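Local coordinates for protein xylanase Y (Bacillus halodurans, PDB 1WU4) that hydrolyses xylooligosaccharides of three or more units with inversion of configuration, releasing xylose from the reducing end, at residues T62-L65 against D66-E70; C165-N168 against G169-G172. The protein carries 1 engineered substitution. One frame throughout, in Å; residues are numbered along the deposited sequence.

Interaction 1 of 2, residues T62-L65 against D66-E70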
loop_
_atom_site.group_PDB
_atom_site.type_symbol
_atom_site.label_atom_id
_atom_site.label_comp_id
_atom_site.label_asym_id
_atom_site.label_seq_id
_atom_site.Cartn_x
_atom_site.Cartn_y
_atom_site.Cartn_z
ATOM N N THR A 62 4.879 -12.920 -9.469
ATOM C CA THR A 62 5.301 -14.283 -9.755
ATOM C C THR A 62 4.165 -15.268 -10.016
ATOM O O THR A 62 4.315 -16.201 -10.806
ATOM C CB THR A 62 6.178 -14.816 -8.610
ATOM O OG1 THR A 62 5.473 -14.686 -7.370
ATOM C CG2 THR A 62 7.476 -14.022 -8.525
ATOM N N GLY A 63 3.027 -15.058 -9.365
ATOM C CA GLY A 63 1.904 -15.961 -9.543
ATOM C C GLY A 63 1.101 -15.772 -10.816
ATOM O O GLY A 63 0.669 -16.747 -11.431
ATOM N N ASN A 64 0.895 -14.522 -11.216
ATOM C CA ASN A 64 0.121 -14.226 -12.417
ATOM C C ASN A 64 0.992 -13.981 -13.646
ATOM O O ASN A 64 0.483 -13.707 -14.733
ATOM C CB ASN A 64 -0.779 -13.017 -12.159
ATOM C CG ASN A 64 -1.829 -13.293 -11.099
ATOM O OD1 ASN A 64 -2.673 -14.173 -11.263
ATOM N ND2 ASN A 64 -1.778 -12.545 -10.004
ATOM N N LEU A 65 2.304 -14.085 -13.463
ATOM C CA LEU A 65 3.259 -13.886 -14.546
ATOM C C LEU A 65 3.077 -12.563 -15.284
ATOM O O LEU A 65 3.124 -12.510 -16.512
ATOM C CB LEU A 65 3.181 -15.049 -15.540
ATOM C CG LEU A 65 3.546 -16.426 -14.977
ATOM C CD1 LEU A 65 3.462 -17.467 -16.083
ATOM C CD2 LEU A 65 4.949 -16.386 -14.385
ATOM N N ASP A 66 2.860 -11.495 -14.526
ATOM C CA ASP A 66 2.707 -10.176 -15.117
ATOM C C ASP A 66 3.310 -9.116 -14.203
ATOM O O ASP A 66 3.749 -9.416 -13.088
ATOM C CB ASP A 66 1.227 -9.875 -15.416
ATOM C CG ASP A 66 0.377 -9.736 -14.163
ATOM O OD1 ASP A 66 0.857 -10.058 -13.057
ATOM O OD2 ASP A 66 -0.793 -9.309 -14.293
ATOM N N VAL A 67 3.360 -7.887 -14.698
ATOM C CA VAL A 67 3.908 -6.761 -13.952
ATOM C C VAL A 67 2.738 -5.823 -13.692
ATOM O O VAL A 67 2.071 -5.381 -14.627
ATOM C CB VAL A 67 4.996 -6.036 -14.777
ATOM C CG1 VAL A 67 5.545 -4.854 -13.999
ATOM C CG2 VAL A 67 6.117 -7.009 -15.129
ATOM N N ARG A 68 2.483 -5.523 -12.424
ATOM C CA ARG A 68 1.361 -4.669 -12.062
ATOM C C ARG A 68 1.781 -3.342 -11.456
ATOM O O ARG A 68 2.829 -3.248 -10.821
ATOM C CB ARG A 68 0.449 -5.429 -11.099
ATOM C CG ARG A 68 0.020 -6.763 -11.680
ATOM C CD ARG A 68 -0.951 -7.530 -10.811
ATOM N NE ARG A 68 -1.435 -8.701 -11.537
ATOM C CZ ARG A 68 -2.468 -9.448 -11.166
ATOM N NH1 ARG A 68 -3.143 -9.158 -10.063
ATOM N NH2 ARG A 68 -2.836 -10.478 -11.916
ATOM N N THR A 69 0.965 -2.311 -11.660
ATOM C CA THR A 69 1.298 -1.003 -11.110
ATOM C C THR A 69 1.356 -1.071 -9.587
ATOM O O THR A 69 2.091 -0.318 -8.958
ATOM C CB THR A 69 0.305 0.091 -11.575
ATOM O OG1 THR A 69 -1.043 -0.338 -11.350
ATOM C CG2 THR A 69 0.504 0.375 -13.059
ATOM N N GLU A 70 0.592 -1.985 -9.002
ATOM C CA GLU A 70 0.613 -2.174 -7.553
ATOM C C GLU A 70 2.043 -2.542 -7.143
ATOM O O GLU A 70 2.616 -1.949 -6.230
ATOM C CB GLU A 70 -0.339 -3.310 -7.166
ATOM C CG GLU A 70 -0.189 -3.822 -5.738
ATOM C CD GLU A 70 -0.811 -5.196 -5.550
ATOM O OE1 GLU A 70 -0.382 -6.142 -6.247
ATOM O OE2 GLU A 70 -1.723 -5.333 -4.713
#
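N64 lays its side-chain amide against the guanidinium of R68. Its CB sits 3.5 Å from D66 OD1 and 3.3 Å from R68 NH2. The first torsion sets CG anti to the carbonyl carbon (chi1 -65°), which brings the amide over one face of the guanidinium, the two planes only 7° apart. CG lies 3.1 Å from R68 NH2. Of the two branches, OD1 stays farther from R68 NH2, at 3.8 Å, while ND2 lies 3.4 Å from R68 CZ. ND2 also stands 3.0 Å from R68 NH2, but both are donors and no bond joins them; ND2 donates instead to OD2 of D61, which also forms a long, weak ion pair with R68 NE. The backbone here forms a G1 beta bulge, in which L65 and D66 both face D61, L65 with positive phi (53°). It leads into the short strand 67-68, whose last residue, R68, is the N-cap of helix 69-81 in this (alpha/alpha)6 barrel of glycoside hydrolase family 8. D66, the second bulge residue, meets the guanidinium at its edge, in plane, and so restrains its rotation. R68 NE gives D66 OD2 a salt-bridging hydrogen bond of 2.9 Å on the syn lone pair and makes a weak one to D66 OD1, whereas R68 NH2 reaches D66 OD2 weakly at 3.3 Å. D66 OD2 also bonds S113 OG.

Interaction 2 of 2, residues C165-N168 against G169-G172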
loop_
_atom_site.group_PDB
_atom_site.type_symbol
_atom_site.label_atom_id
_atom_site.label_comp_id
_atom_site.label_asym_id
_atom_site.label_seq_id
_atom_site.Cartn_x
_atom_site.Cartn_y
_atom_site.Cartn_z
ATOM N N CYS A 165 -5.340 12.725 -11.417
ATOM C CA CYS A 165 -6.185 11.972 -10.494
ATOM C C CYS A 165 -7.377 12.765 -9.975
ATOM O O CYS A 165 -8.442 12.201 -9.741
ATOM C CB CYS A 165 -5.359 11.478 -9.305
ATOM S SG CYS A 165 -4.124 10.226 -9.717
ATOM N N VAL A 166 -7.196 14.070 -9.803
ATOM C CA VAL A 166 -8.265 14.918 -9.287
ATOM C C VAL A 166 -9.096 15.625 -10.356
ATOM O O VAL A 166 -10.317 15.732 -10.227
ATOM C CB VAL A 166 -7.688 16.004 -8.338
ATOM C CG1 VAL A 166 -8.798 16.930 -7.855
ATOM C CG2 VAL A 166 -6.999 15.348 -7.157
ATOM N N HIS A 167 -8.437 16.078 -11.419
ATOM C CA HIS A 167 -9.103 16.847 -12.466
ATOM C C HIS A 167 -9.457 16.184 -13.789
ATOM O O HIS A 167 -10.103 16.812 -14.630
ATOM C CB HIS A 167 -8.266 18.094 -12.750
ATOM C CG HIS A 167 -8.149 19.013 -11.575
ATOM N ND1 HIS A 167 -9.099 19.967 -11.282
ATOM C CD2 HIS A 167 -7.222 19.090 -10.593
ATOM C CE1 HIS A 167 -8.762 20.593 -10.169
ATOM N NE2 HIS A 167 -7.628 20.079 -9.729
ATOM N N ASN A 168 -9.051 14.936 -13.991
ATOM C CA ASN A 168 -9.350 14.263 -15.254
ATOM C C ASN A 168 -10.845 14.315 -15.559
ATOM O O ASN A 168 -11.678 14.074 -14.686
ATOM C CB ASN A 168 -8.889 12.805 -15.210
ATOM C CG ASN A 168 -8.548 12.260 -16.584
ATOM O OD1 ASN A 168 -8.566 11.049 -16.805
ATOM N ND2 ASN A 168 -8.218 13.153 -17.511
ATOM N N GLY A 169 -11.178 14.635 -16.806
ATOM C CA GLY A 169 -12.574 14.710 -17.199
ATOM C C GLY A 169 -13.042 16.132 -17.440
ATOM O O GLY A 169 -14.016 16.361 -18.159
ATOM N N GLU A 170 -12.351 17.091 -16.836
ATOM C CA GLU A 170 -12.706 18.496 -16.996
ATOM C C GLU A 170 -12.376 18.972 -18.405
ATOM O O GLU A 170 -13.062 19.831 -18.957
ATOM C CB GLU A 170 -11.960 19.344 -15.963
ATOM C CG GLU A 170 -12.358 19.039 -14.528
ATOM C CD GLU A 170 -11.522 19.790 -13.511
ATOM O OE1 GLU A 170 -11.807 19.664 -12.302
ATOM O OE2 GLU A 170 -10.578 20.500 -13.917
ATOM N N GLY A 171 -11.324 18.401 -18.985
ATOM C CA GLY A 171 -10.924 18.779 -20.327
ATOM C C GLY A 171 -10.814 17.594 -21.268
ATOM O O GLY A 171 -10.004 17.607 -22.196
ATOM N N GLY A 172 -11.628 16.569 -21.031
ATOM C CA GLY A 172 -11.597 15.387 -21.876
ATOM C C GLY A 172 -12.624 14.345 -21.469
ATOM O O GLY A 172 -13.390 14.567 -20.531
#
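The backbone from H167 to E170 makes a type II beta turn, closed by a hydrogen bond of 3.2 Å from E170 N to H167 O with an N-H...O angle of 162°. G169, at the third position, has the positive phi (109°) usual there. On the side chains, H167 ND1 donates to E170 OE1 at 2.9 Å and, more weakly, to E170 OE2 at 3.1 Å, so one N-H is shared between both carboxylate oxygens. The glutamate chain runs extended beyond CG, past the turn carbonyl: E170 CG lies 3.2 Å from H167 O. Its carboxylate arrives at the edge of the imidazole, with OE1 somewhat out of the ring plane. The carboxylate plane is 76° from that of the ring, and OE1 is met on the syn side but out of the carboxylate plane. This is a His-carboxylate hydrogen bond at the C-terminal end of helix 154-167, where N168 is the first residue to leave helical geometry and the chain enters the loop leading to strand 193-194. V166 CG1 lies over one face of the H167 imidazole, 3.7 Å above its plane and offset toward the rim. The other ring nitrogen, H167 NE2, bonds D215 OD1, so the imidazole is held at both nitrogens; this flanking by two acids could favour its protonated form. E170 OE1 has a second partner in R180, whose NH2 forms a salt bridge with it.

How the interactions relate
The two contacts lie in series along the chain, both within the glycoside hydrolase family 8 fold, with centres about 28 Å apart and nearest atoms about 11 Å apart, so they do not touch. Interaction 1 belongs to the catalytic region: its second segment ends at E70, the proton donor by similarity, and the R68 side chain is about 8 Å from that of D263, the probable proton acceptor. E70 is itself held by R266 and Y359. Interaction 2 sits about 24 Å from the centre of the chain, against 15 Å for interaction 1, and lies at the C-terminal end of helix 154-167, at the surface, away from the catalytic residues and the nickel site.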